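Local coordinates for argonaute protein (Marinitoga piezophila, PDB 5I4A), which uses short 5'-hydroxyl RNA guides to bind complementary target DNA or RNA and cleave it, probably with two divalent metal cations, at residues 270-275 and 431-436; 287-292 and 331-336; 295-300 and 339-344; 370-375 and 426-431. One frame throughout, in Å; residues are numbered along the deposited sequence.

Contact 1: residues 270-275 and 431-436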
# COMPACT_ATOMS: atom_id res chain seq x y z
N ILE A 270 3.85 23.06 -7.49
CA ILE A 270 3.59 24.36 -6.89
C ILE A 270 2.13 24.41 -6.46
O ILE A 270 1.23 24.12 -7.26
CB ILE A 270 3.91 25.51 -7.86
CG1 ILE A 270 5.37 25.45 -8.31
CG2 ILE A 270 3.61 26.86 -7.21
CD1 ILE A 270 6.36 25.78 -7.22
N TYR A 271 1.90 24.78 -5.20
CA TYR A 271 0.55 24.94 -4.68
C TYR A 271 0.09 26.38 -4.85
O TYR A 271 0.84 27.32 -4.57
CB TYR A 271 0.50 24.55 -3.20
CG TYR A 271 0.87 23.11 -2.90
CD1 TYR A 271 2.20 22.72 -2.79
CD2 TYR A 271 -0.11 22.15 -2.71
CE1 TYR A 271 2.54 21.41 -2.51
CE2 TYR A 271 0.21 20.83 -2.42
CZ TYR A 271 1.54 20.47 -2.33
OH TYR A 271 1.87 19.16 -2.05
N LYS A 272 -1.15 26.55 -5.31
CA LYS A 272 -1.77 27.87 -5.45
C LYS A 272 -2.72 28.10 -4.28
O LYS A 272 -3.76 27.43 -4.18
CB LYS A 272 -2.51 27.99 -6.78
CG LYS A 272 -1.65 28.44 -7.95
CD LYS A 272 -2.50 28.68 -9.20
CE LYS A 272 -2.89 30.15 -9.34
NZ LYS A 272 -3.60 30.69 -8.15
N PHE A 273 -2.38 29.04 -3.41
CA PHE A 273 -3.25 29.45 -2.33
C PHE A 273 -3.97 30.74 -2.72
O PHE A 273 -3.95 31.16 -3.89
CB PHE A 273 -2.43 29.59 -1.04
CG PHE A 273 -1.63 28.37 -0.70
CD1 PHE A 273 -2.26 27.20 -0.30
CD2 PHE A 273 -0.25 28.38 -0.79
CE1 PHE A 273 -1.53 26.07 0.00
CE2 PHE A 273 0.49 27.25 -0.48
CZ PHE A 273 -0.15 26.09 -0.08
N LYS A 274 -4.62 31.39 -1.76
CA LYS A 274 -5.37 32.61 -2.09
C LYS A 274 -4.43 33.77 -2.38
O LYS A 274 -4.60 34.47 -3.38
CB LYS A 274 -6.33 32.96 -0.96
CG LYS A 274 -7.10 34.26 -1.18
CD LYS A 274 -8.44 34.27 -0.46
CE LYS A 274 -8.89 35.68 -0.13
NZ LYS A 274 -8.20 36.20 1.09
N ASN A 275 -3.45 34.01 -1.51
CA ASN A 275 -2.62 35.20 -1.61
C ASN A 275 -1.16 34.88 -1.92
O ASN A 275 -0.29 35.73 -1.70
CB ASN A 275 -2.73 36.01 -0.32
CG ASN A 275 -4.17 36.26 0.09
OD1 ASN A 275 -5.00 36.67 -0.73
ND2 ASN A 275 -4.47 36.01 1.36
N PRO A 431 -8.56 24.09 -0.06
CA PRO A 431 -7.28 24.55 0.50
C PRO A 431 -6.30 25.06 -0.55
O PRO A 431 -5.56 26.01 -0.28
CB PRO A 431 -6.74 23.31 1.21
CG PRO A 431 -7.99 22.56 1.61
CD PRO A 431 -8.94 22.77 0.46
N PHE A 432 -6.29 24.47 -1.74
CA PHE A 432 -5.35 24.84 -2.79
C PHE A 432 -5.76 24.14 -4.07
O PHE A 432 -6.47 23.13 -4.05
CB PHE A 432 -3.91 24.46 -2.42
CG PHE A 432 -3.71 22.98 -2.21
CD1 PHE A 432 -3.52 22.14 -3.30
CD2 PHE A 432 -3.71 22.44 -0.94
CE1 PHE A 432 -3.35 20.78 -3.11
CE2 PHE A 432 -3.52 21.08 -0.75
CZ PHE A 432 -3.34 20.25 -1.84
N ILE A 433 -5.29 24.67 -5.20
CA ILE A 433 -5.30 23.94 -6.46
C ILE A 433 -3.87 23.88 -6.97
O ILE A 433 -3.05 24.75 -6.67
CB ILE A 433 -6.24 24.57 -7.51
CG1 ILE A 433 -5.69 25.92 -7.99
CG2 ILE A 433 -7.64 24.72 -6.95
CD1 ILE A 433 -6.54 26.57 -9.06
N LEU A 434 -3.56 22.82 -7.71
CA LEU A 434 -2.23 22.66 -8.26
C LEU A 434 -2.08 23.54 -9.49
O LEU A 434 -2.96 23.58 -10.35
CB LEU A 434 -1.96 21.20 -8.61
CG LEU A 434 -1.97 20.21 -7.44
CD1 LEU A 434 -1.40 18.88 -7.87
CD2 LEU A 434 -1.21 20.77 -6.25
N LYS A 435 -0.95 24.26 -9.56
CA LYS A 435 -0.72 25.16 -10.68
C LYS A 435 -0.79 24.43 -12.01
O LYS A 435 -1.38 24.93 -12.98
CB LYS A 435 0.64 25.85 -10.51
CG LYS A 435 0.75 27.18 -11.22
CD LYS A 435 2.14 27.77 -11.06
CE LYS A 435 2.19 29.19 -11.60
NZ LYS A 435 1.47 29.29 -12.89
N LYS A 436 -0.22 23.22 -12.07
CA LYS A 436 -0.20 22.44 -13.30
C LYS A 436 -1.51 21.69 -13.55
O LYS A 436 -1.71 21.19 -14.67
CB LYS A 436 0.97 21.46 -13.28
CG LYS A 436 2.33 22.13 -13.31
CD LYS A 436 3.47 21.13 -13.26
CE LYS A 436 4.79 21.81 -13.59
NZ LYS A 436 5.95 20.87 -13.51
O HOH W 1 1.43 22.32 -9.80

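Contact 2: residues 287-292 and 331-336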
# COMPACT_ATOMS: atom_id res chain seq x y z
N TYR A 287 -0.71 32.05 3.11
CA TYR A 287 -1.43 32.63 1.98
C TYR A 287 -2.89 32.21 1.93
O TYR A 287 -3.58 32.52 0.95
CB TYR A 287 -0.72 32.26 0.68
CG TYR A 287 0.76 32.54 0.71
CD1 TYR A 287 1.24 33.85 0.65
CD2 TYR A 287 1.69 31.51 0.79
CE1 TYR A 287 2.60 34.11 0.68
CE2 TYR A 287 3.05 31.76 0.82
CZ TYR A 287 3.50 33.07 0.77
OH TYR A 287 4.85 33.34 0.79
N SER A 288 -3.38 31.50 2.96
CA SER A 288 -4.79 31.19 3.17
C SER A 288 -5.32 30.19 2.16
O SER A 288 -4.70 29.96 1.11
CB SER A 288 -5.62 32.48 3.15
OG SER A 288 -6.93 32.24 3.65
N PHE A 289 -6.46 29.56 2.47
CA PHE A 289 -7.12 28.66 1.54
C PHE A 289 -7.34 29.35 0.20
O PHE A 289 -7.70 30.53 0.15
CB PHE A 289 -8.48 28.21 2.08
CG PHE A 289 -8.43 26.97 2.95
CD1 PHE A 289 -7.26 26.57 3.56
CD2 PHE A 289 -9.57 26.21 3.13
CE1 PHE A 289 -7.23 25.44 4.35
CE2 PHE A 289 -9.55 25.07 3.92
CZ PHE A 289 -8.38 24.69 4.53
N TYR A 290 -7.13 28.60 -0.89
CA TYR A 290 -7.48 29.10 -2.21
C TYR A 290 -8.92 29.59 -2.25
O TYR A 290 -9.22 30.64 -2.83
CB TYR A 290 -7.26 27.99 -3.25
CG TYR A 290 -7.60 28.38 -4.67
CD1 TYR A 290 -6.80 29.27 -5.38
CD2 TYR A 290 -8.70 27.82 -5.32
CE1 TYR A 290 -7.10 29.62 -6.68
CE2 TYR A 290 -9.00 28.16 -6.63
CZ TYR A 290 -8.20 29.06 -7.30
OH TYR A 290 -8.50 29.40 -8.60
N LYS A 291 -9.83 28.86 -1.61
CA LYS A 291 -11.23 29.24 -1.52
C LYS A 291 -11.74 28.91 -0.13
O LYS A 291 -11.61 27.76 0.32
CB LYS A 291 -12.07 28.53 -2.58
CG LYS A 291 -13.55 28.88 -2.55
CD LYS A 291 -14.38 27.72 -3.06
CE LYS A 291 -15.57 28.19 -3.88
NZ LYS A 291 -15.40 27.85 -5.32
N ASN A 292 -12.29 29.90 0.56
CA ASN A 292 -12.91 29.68 1.86
C ASN A 292 -14.07 30.65 2.03
O ASN A 292 -15.12 30.47 1.42
CB ASN A 292 -11.88 29.83 2.98
CG ASN A 292 -12.33 29.16 4.28
OD1 ASN A 292 -13.52 29.14 4.60
ND2 ASN A 292 -11.37 28.62 5.02
N ALA A 331 -8.25 31.86 11.15
CA ALA A 331 -8.12 33.12 10.43
C ALA A 331 -7.10 33.00 9.30
O ALA A 331 -7.36 33.44 8.17
CB ALA A 331 -7.72 34.23 11.41
N GLU A 332 -5.95 32.39 9.59
CA GLU A 332 -4.91 32.24 8.56
C GLU A 332 -5.40 31.41 7.39
O GLU A 332 -4.99 31.65 6.25
CB GLU A 332 -3.66 31.62 9.17
CG GLU A 332 -2.82 32.58 10.00
CD GLU A 332 -1.78 31.87 10.86
OE1 GLU A 332 -1.25 32.51 11.79
OE2 GLU A 332 -1.51 30.68 10.61
N LEU A 333 -6.27 30.44 7.64
CA LEU A 333 -6.77 29.59 6.57
C LEU A 333 -7.94 30.21 5.82
O LEU A 333 -8.36 29.66 4.79
CB LEU A 333 -7.17 28.22 7.13
CG LEU A 333 -5.99 27.39 7.64
CD1 LEU A 333 -6.47 26.04 8.14
CD2 LEU A 333 -4.93 27.22 6.55
N GLY A 334 -8.48 31.33 6.29
CA GLY A 334 -9.50 32.05 5.55
C GLY A 334 -10.93 31.81 5.98
O GLY A 334 -11.84 32.13 5.20
N PHE A 335 -11.17 31.26 7.17
CA PHE A 335 -12.53 31.10 7.65
C PHE A 335 -13.13 32.46 7.99
O PHE A 335 -12.48 33.29 8.63
CB PHE A 335 -12.57 30.18 8.87
CG PHE A 335 -12.29 28.74 8.57
CD1 PHE A 335 -13.25 27.95 7.96
CD2 PHE A 335 -11.07 28.18 8.89
CE1 PHE A 335 -12.99 26.62 7.68
CE2 PHE A 335 -10.81 26.85 8.61
CZ PHE A 335 -11.77 26.07 8.01
N SER A 336 -14.37 32.68 7.55
CA SER A 336 -15.04 33.94 7.86
C SER A 336 -15.18 34.14 9.36
O SER A 336 -14.95 35.24 9.88
CB SER A 336 -16.41 33.99 7.18
OG SER A 336 -17.27 32.98 7.68
O HOH W 2 -7.01 34.45 6.03

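Contact 3: residues 295-300 and 339-344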
# COMPACT_ATOMS: atom_id res chain seq x y z
N PRO A 295 -17.93 29.84 7.28
CA PRO A 295 -17.84 29.76 8.74
C PRO A 295 -17.37 28.39 9.20
O PRO A 295 -17.70 27.36 8.59
CB PRO A 295 -19.28 30.04 9.20
CG PRO A 295 -20.11 29.54 8.06
CD PRO A 295 -19.32 29.81 6.81
N LEU A 296 -16.59 28.38 10.27
CA LEU A 296 -16.19 27.15 10.95
C LEU A 296 -17.06 27.01 12.20
O LEU A 296 -16.91 27.77 13.16
CB LEU A 296 -14.71 27.19 11.31
CG LEU A 296 -14.16 25.96 12.05
CD1 LEU A 296 -14.38 24.70 11.24
CD2 LEU A 296 -12.69 26.14 12.39
N LYS A 297 -17.97 26.05 12.17
CA LYS A 297 -18.91 25.80 13.26
C LYS A 297 -18.59 24.47 13.91
O LYS A 297 -18.22 23.51 13.23
CB LYS A 297 -20.35 25.83 12.75
CG LYS A 297 -20.78 27.18 12.18
CD LYS A 297 -22.19 27.14 11.62
CE LYS A 297 -22.29 26.22 10.41
NZ LYS A 297 -23.63 26.30 9.76
N ALA A 298 -18.73 24.40 15.24
CA ALA A 298 -18.30 23.20 15.95
C ALA A 298 -19.03 23.07 17.28
O ALA A 298 -19.48 24.06 17.86
CB ALA A 298 -16.79 23.22 16.18
N ILE A 299 -19.13 21.83 17.75
CA ILE A 299 -19.57 21.51 19.10
C ILE A 299 -18.62 20.44 19.65
O ILE A 299 -17.85 19.83 18.91
CB ILE A 299 -21.03 21.02 19.17
CG1 ILE A 299 -21.25 19.82 18.25
CG2 ILE A 299 -22.00 22.15 18.83
CD1 ILE A 299 -22.64 19.23 18.33
N PHE A 300 -18.70 20.22 20.96
CA PHE A 300 -17.76 19.36 21.68
C PHE A 300 -18.47 18.15 22.26
O PHE A 300 -19.59 18.26 22.78
CB PHE A 300 -17.05 20.13 22.81
CG PHE A 300 -16.24 21.30 22.35
CD1 PHE A 300 -16.81 22.55 22.22
CD2 PHE A 300 -14.89 21.15 22.06
CE1 PHE A 300 -16.05 23.64 21.81
CE2 PHE A 300 -14.13 22.23 21.65
CZ PHE A 300 -14.72 23.47 21.52
N GLU A 339 -17.48 29.61 15.21
CA GLU A 339 -18.71 29.65 15.98
C GLU A 339 -18.92 28.31 16.66
O GLU A 339 -19.01 27.28 15.99
CB GLU A 339 -19.90 30.00 15.09
CG GLU A 339 -21.24 30.01 15.81
CD GLU A 339 -22.38 30.41 14.91
OE1 GLU A 339 -23.50 30.64 15.42
OE2 GLU A 339 -22.17 30.50 13.68
N PHE A 340 -19.02 28.33 17.98
CA PHE A 340 -19.35 27.14 18.75
C PHE A 340 -20.83 27.21 19.10
O PHE A 340 -21.25 28.04 19.90
CB PHE A 340 -18.47 27.04 19.99
CG PHE A 340 -17.01 26.87 19.66
CD1 PHE A 340 -16.54 25.67 19.16
CD2 PHE A 340 -16.12 27.91 19.82
CE1 PHE A 340 -15.21 25.51 18.84
CE2 PHE A 340 -14.79 27.76 19.50
CZ PHE A 340 -14.33 26.55 19.01
N LEU A 341 -21.62 26.36 18.45
CA LEU A 341 -23.06 26.36 18.64
C LEU A 341 -23.40 25.89 20.05
O LEU A 341 -22.81 24.94 20.56
CB LEU A 341 -23.74 25.45 17.62
CG LEU A 341 -23.28 25.55 16.16
CD1 LEU A 341 -24.04 24.55 15.32
CD2 LEU A 341 -23.46 26.96 15.63
N ARG A 342 -24.37 26.56 20.67
CA ARG A 342 -24.79 26.19 22.02
C ARG A 342 -26.28 25.88 22.03
O ARG A 342 -27.08 26.56 21.39
CB ARG A 342 -24.46 27.29 23.03
CG ARG A 342 -24.56 28.70 22.49
CD ARG A 342 -23.76 29.67 23.35
NE ARG A 342 -24.21 29.67 24.74
CZ ARG A 342 -25.34 30.24 25.16
NH1 ARG A 342 -26.14 30.84 24.29
NH2 ARG A 342 -25.67 30.20 26.45
N ASP A 343 -26.63 24.82 22.75
CA ASP A 343 -28.02 24.43 22.95
C ASP A 343 -28.70 25.43 23.86
O ASP A 343 -28.27 25.64 25.00
CB ASP A 343 -28.07 23.01 23.53
CG ASP A 343 -29.42 22.65 24.12
OD1 ASP A 343 -30.45 23.17 23.65
OD2 ASP A 343 -29.44 21.83 25.06
N SER A 344 -29.78 26.05 23.37
CA SER A 344 -30.49 27.04 24.17
C SER A 344 -30.99 26.44 25.48
O SER A 344 -31.09 27.15 26.49
CB SER A 344 -31.66 27.63 23.37
OG SER A 344 -32.13 28.83 23.96

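Contact 4: residues 370-375 and 426-431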
# COMPACT_ATOMS: atom_id res chain seq x y z
N GLU A 370 -28.00 21.73 11.19
CA GLU A 370 -27.88 21.65 9.75
C GLU A 370 -26.50 22.17 9.33
O GLU A 370 -25.69 22.58 10.17
CB GLU A 370 -28.99 22.45 9.07
CG GLU A 370 -30.37 22.28 9.70
CD GLU A 370 -31.37 21.67 8.74
OE1 GLU A 370 -30.94 20.99 7.78
OE2 GLU A 370 -32.59 21.86 8.94
N ASP A 371 -26.25 22.13 8.03
CA ASP A 371 -25.00 22.63 7.44
C ASP A 371 -23.79 21.86 7.95
O ASP A 371 -23.92 20.77 8.52
CB ASP A 371 -24.84 24.12 7.71
CG ASP A 371 -26.13 24.89 7.54
OD1 ASP A 371 -27.09 24.31 7.00
OD2 ASP A 371 -26.19 26.06 7.96
N ASN A 372 -22.60 22.43 7.76
CA ASN A 372 -21.34 21.80 8.15
C ASN A 372 -21.03 22.18 9.59
O ASN A 372 -20.73 23.35 9.88
CB ASN A 372 -20.21 22.22 7.22
CG ASN A 372 -20.59 22.09 5.75
OD1 ASN A 372 -21.04 21.04 5.31
ND2 ASN A 372 -20.41 23.17 5.00
N VAL A 373 -21.08 21.21 10.49
CA VAL A 373 -20.75 21.43 11.89
C VAL A 373 -19.81 20.31 12.33
O VAL A 373 -20.14 19.13 12.20
CB VAL A 373 -22.00 21.47 12.79
CG1 VAL A 373 -21.59 21.54 14.26
CG2 VAL A 373 -22.87 22.66 12.43
N MET A 374 -18.64 20.70 12.83
CA MET A 374 -17.65 19.74 13.30
C MET A 374 -18.01 19.24 14.69
O MET A 374 -18.39 20.02 15.57
CB MET A 374 -16.27 20.38 13.32
CG MET A 374 -15.86 21.01 12.01
SD MET A 374 -15.67 19.77 10.72
CE MET A 374 -15.64 20.80 9.27
N ALA A 375 -17.88 17.94 14.89
CA ALA A 375 -18.03 17.34 16.21
C ALA A 375 -16.62 17.06 16.73
O ALA A 375 -15.98 16.08 16.35
CB ALA A 375 -18.88 16.08 16.15
N ILE A 426 -14.95 20.61 4.70
CA ILE A 426 -16.03 21.51 4.31
C ILE A 426 -16.05 21.57 2.79
O ILE A 426 -15.10 22.09 2.18
CB ILE A 426 -15.86 22.91 4.92
CG1 ILE A 426 -16.03 22.83 6.44
CG2 ILE A 426 -16.87 23.88 4.33
CD1 ILE A 426 -15.58 24.07 7.18
N PRO A 427 -17.09 21.06 2.12
CA PRO A 427 -17.07 20.99 0.65
C PRO A 427 -17.03 22.35 -0.03
O PRO A 427 -16.56 22.43 -1.17
CB PRO A 427 -18.36 20.23 0.31
CG PRO A 427 -19.22 20.34 1.53
CD PRO A 427 -18.29 20.42 2.70
N GLU A 428 -17.48 23.41 0.62
CA GLU A 428 -17.40 24.73 0.00
C GLU A 428 -16.00 25.33 0.10
O GLU A 428 -15.78 26.42 -0.44
CB GLU A 428 -18.41 25.69 0.62
CG GLU A 428 -19.87 25.34 0.31
CD GLU A 428 -20.38 24.16 1.11
OE1 GLU A 428 -19.88 23.95 2.24
OE2 GLU A 428 -21.27 23.44 0.61
N CYS A 429 -15.06 24.65 0.75
CA CYS A 429 -13.69 25.11 0.85
C CYS A 429 -12.80 24.39 -0.16
O CYS A 429 -13.12 23.29 -0.64
CB CYS A 429 -13.14 24.90 2.26
SG CYS A 429 -13.88 25.95 3.52
N LYS A 430 -11.68 25.02 -0.48
CA LYS A 430 -10.64 24.41 -1.31
C LYS A 430 -9.31 24.92 -0.79
O LYS A 430 -8.95 26.09 -1.01
CB LYS A 430 -10.82 24.73 -2.79
CG LYS A 430 -9.72 24.15 -3.68
CD LYS A 430 -9.57 22.65 -3.50
CE LYS A 430 -10.80 21.89 -3.97
NZ LYS A 430 -10.64 20.42 -3.74
N PRO A 431 -8.56 24.09 -0.06
CA PRO A 431 -7.28 24.55 0.50
C PRO A 431 -6.30 25.06 -0.55
O PRO A 431 -5.56 26.01 -0.28
CB PRO A 431 -6.74 23.31 1.21
CG PRO A 431 -7.99 22.56 1.61
CD PRO A 431 -8.94 22.77 0.46
O HOH W 3 -22.40 21.83 2.66

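Contact 1: residues 270-275 and 431-436
The rings of Tyr-271 and Phe-432 form an edge-to-face (T-shaped) pair, with centroids 4.8 Å apart and planes at 86°. The CD2-CE2 edge of Tyr-271 stands over the middle of one face of Phe-432, and the closest carbons are Tyr-271 CD2 and Phe-432 CD1 at 3.5 Å. Phe-432 presents that face because its CG lies between the backbone N and the carbonyl carbon (chi1 61°), so its ring runs alongside the tyrosine and points the same way. Leu-434 CD2 adds an apolar contact to CD2 of the same tyrosine, and Phe-273 CE1 packs against Phe-432 CB at 3.8 Å. The far end of Tyr-271 is held by its hydroxyl, which hydrogen-bonds to His-610 and Arg-607.

Backbone bonds run beside this cluster. Lys-272 N donates to Ile-433 O at 2.9 Å, whereas the return bond from Ile-433 N to Lys-272 O is weak at 3.3 Å. Lys-435 N reaches Ile-270 O at 3.2 Å in an almost straight bond (176°). A water also donates to Ile-270 O while accepting from Lys-436 N, so that carbonyl is gripped twice.

On the other face, the aliphatic part of Lys-272 lies near Ile-433 CG1 and Lys-435 CG. Tyr-271 and Leu-434 form a non-hydrogen-bonded pair and Lys-272 and Ile-433 a hydrogen-bonded one, the register of a short antiparallel sheet that here joins linker L2 to the start of the PIWI domain.

Contact 2: residues 287-292 and 331-336
Phe-289 lays the CD1-CE1 side of its ring across the branched end of Leu-333, with Phe-289 CE1 and Leu-333 CD2 3.6 Å apart. The same phenylalanine donates its backbone N to Leu-333 O at 3.0 Å. That oxygen takes a second bond, from Asn-292 ND2 at 3.2 Å, and the two donors approach from opposite faces of the carbonyl plane, each more than 50° out of it. One carbonyl at the end of helix 325-333 is therefore clasped between a main-chain N-H and a side-chain amide.

This helix finishes in a Schellman motif: Gly-334 has positive phi and returns its N to Ala-331 O. Ser-288 OG packs close against the peptide that joins Leu-333 to Gly-334, 3.1 Å from Leu-333 C. Ser-288, itself at positive phi just after helix 284-287, brings its CA to 3.1 Å from Glu-332 O in a CA-H...O contact.

Asn-292 reaches over the glycine with CG anti to its backbone N (chi1 -160°), which carries the amide to the ring of Phe-335. Its ND2 sits 3.5 Å above the ring plane, over the centre, and the amide and ring planes are 80° apart. The other end of the amide, OD1, accepts from Gln-294 N, fixing its rotation. Val-419 of helix 412-424 packs against both Leu-333 and Phe-335.

Contact 3: residues 295-300 and 339-344
Two neighbouring strands of the parallel Mid-domain sheet, 295-302 and 337-340, meet here, pairing Lys-297 with Glu-339 and Ala-298 with Phe-340. Strand 339-340 sends its backbone to alternate residues of its partner: Glu-339 N donates to Leu-296 O at 2.8 Å, Ala-298 N to Glu-339 O at 3.0 Å, and Leu-341 N to Ala-298 O at 3.2 Å. The last is the most bent of the three, at 137°, where the second strand ends and its chain turns off. CA-H...O contacts from Lys-297 and Phe-340 reinforce the pairing.

The face carrying Ala-298 and Phe-340 is aromatic. Phe-300 and Phe-340 have rings inclined by 30° and centroids 5.0 Å apart, but they are offset along their planes, and little of one ring lies over the other. Phe-300 CE1 nevertheless comes to 3.4 Å from Phe-340 CD1, and the small Ala-298 CB fits beside Phe-340 CE1. Phe-319 packs against both rings, meeting Phe-300 edge-to-face.

The opposite face is amphipathic. Lys-297 and Glu-339 run side by side, yet Lys-297 NZ is 5.9 Å from Glu-339 OE2; it makes its salt bridge with Asp-371. Ile-299 CG2, anti to its carbonyl carbon, touches Leu-341 CB and the carbonyl of Leu-341, whose buried oxygen has no polar partner in the model. Helix 325-333 lies between the strands in sequence and covers Phe-340 through Phe-326 and Tyr-327, as in the parallel alpha/beta, Rossmann-like core of Argonaute Mid domains.

Contact 4: residues 370-375 and 426-431
Asn-372 ND2 donates to Glu-428 OE1 at 2.9 Å, the one direct polar bond between residues 370-375 and 426-431. The carboxylate oxygen is met on its syn side, 22° out of the carboxylate plane, and the bond is bent to 136°. Amide and carboxylate are nearly coplanar, and a water closes the other side: it donates both to Asn-372 OD1, at 3.1 Å, and to Glu-428 OE2, at 2.8 Å. With both ends of each group engaged, the two flat groups are fixed against rotation. Glu-428 reaches the amide by bending its chain at chi2 (76°).

Carbons of the turn flank the amide: Ile-426 CG2 lies 3.7 Å from Asn-372 ND2, while the CD of Pro-427 lies near the amide oxygen. The apolar part of the contact belongs to Met-374, which, bent at chi2, crosses Ile-426 at about a right angle and sets its CE 3.5 Å from Ile-426 CG1. Met-422 of helix 412-424 and Ile-398 of the adjoining strand also pack on the methionine.

Residues 426-429 form a type I beta turn, closed by Cys-429 N to Ile-426 O, that leads out of helix 412-424. The contact thus seats the Mid-to-PIWI connection against strand 374-379 of the parallel Mid sheet and the residues leading into it.

In the fold
Contacts 1 and 2 are largely buried, whereas contacts 3 and 4 are only partly so, and in contact 4 the polar pair joins a partly exposed asparagine to an exposed glutamate. Contacts 1 and 3 are sheet pairings, antiparallel at the junction of L2 with PIWI and parallel within Mid; contact 2 instead ties a loop to a helix end, and contact 4 relies on side chains and a water. Contacts 3 and 4 share one sheet, since strand 374-379 bonds to strand 295-302 through Met-374. Residues 287-292 lie beside residues 426-431, with probable backbone bonds at Lys-430 and Pro-431, the latter common to contacts 1 and 4. Contact 1 encloses the other three along the chain.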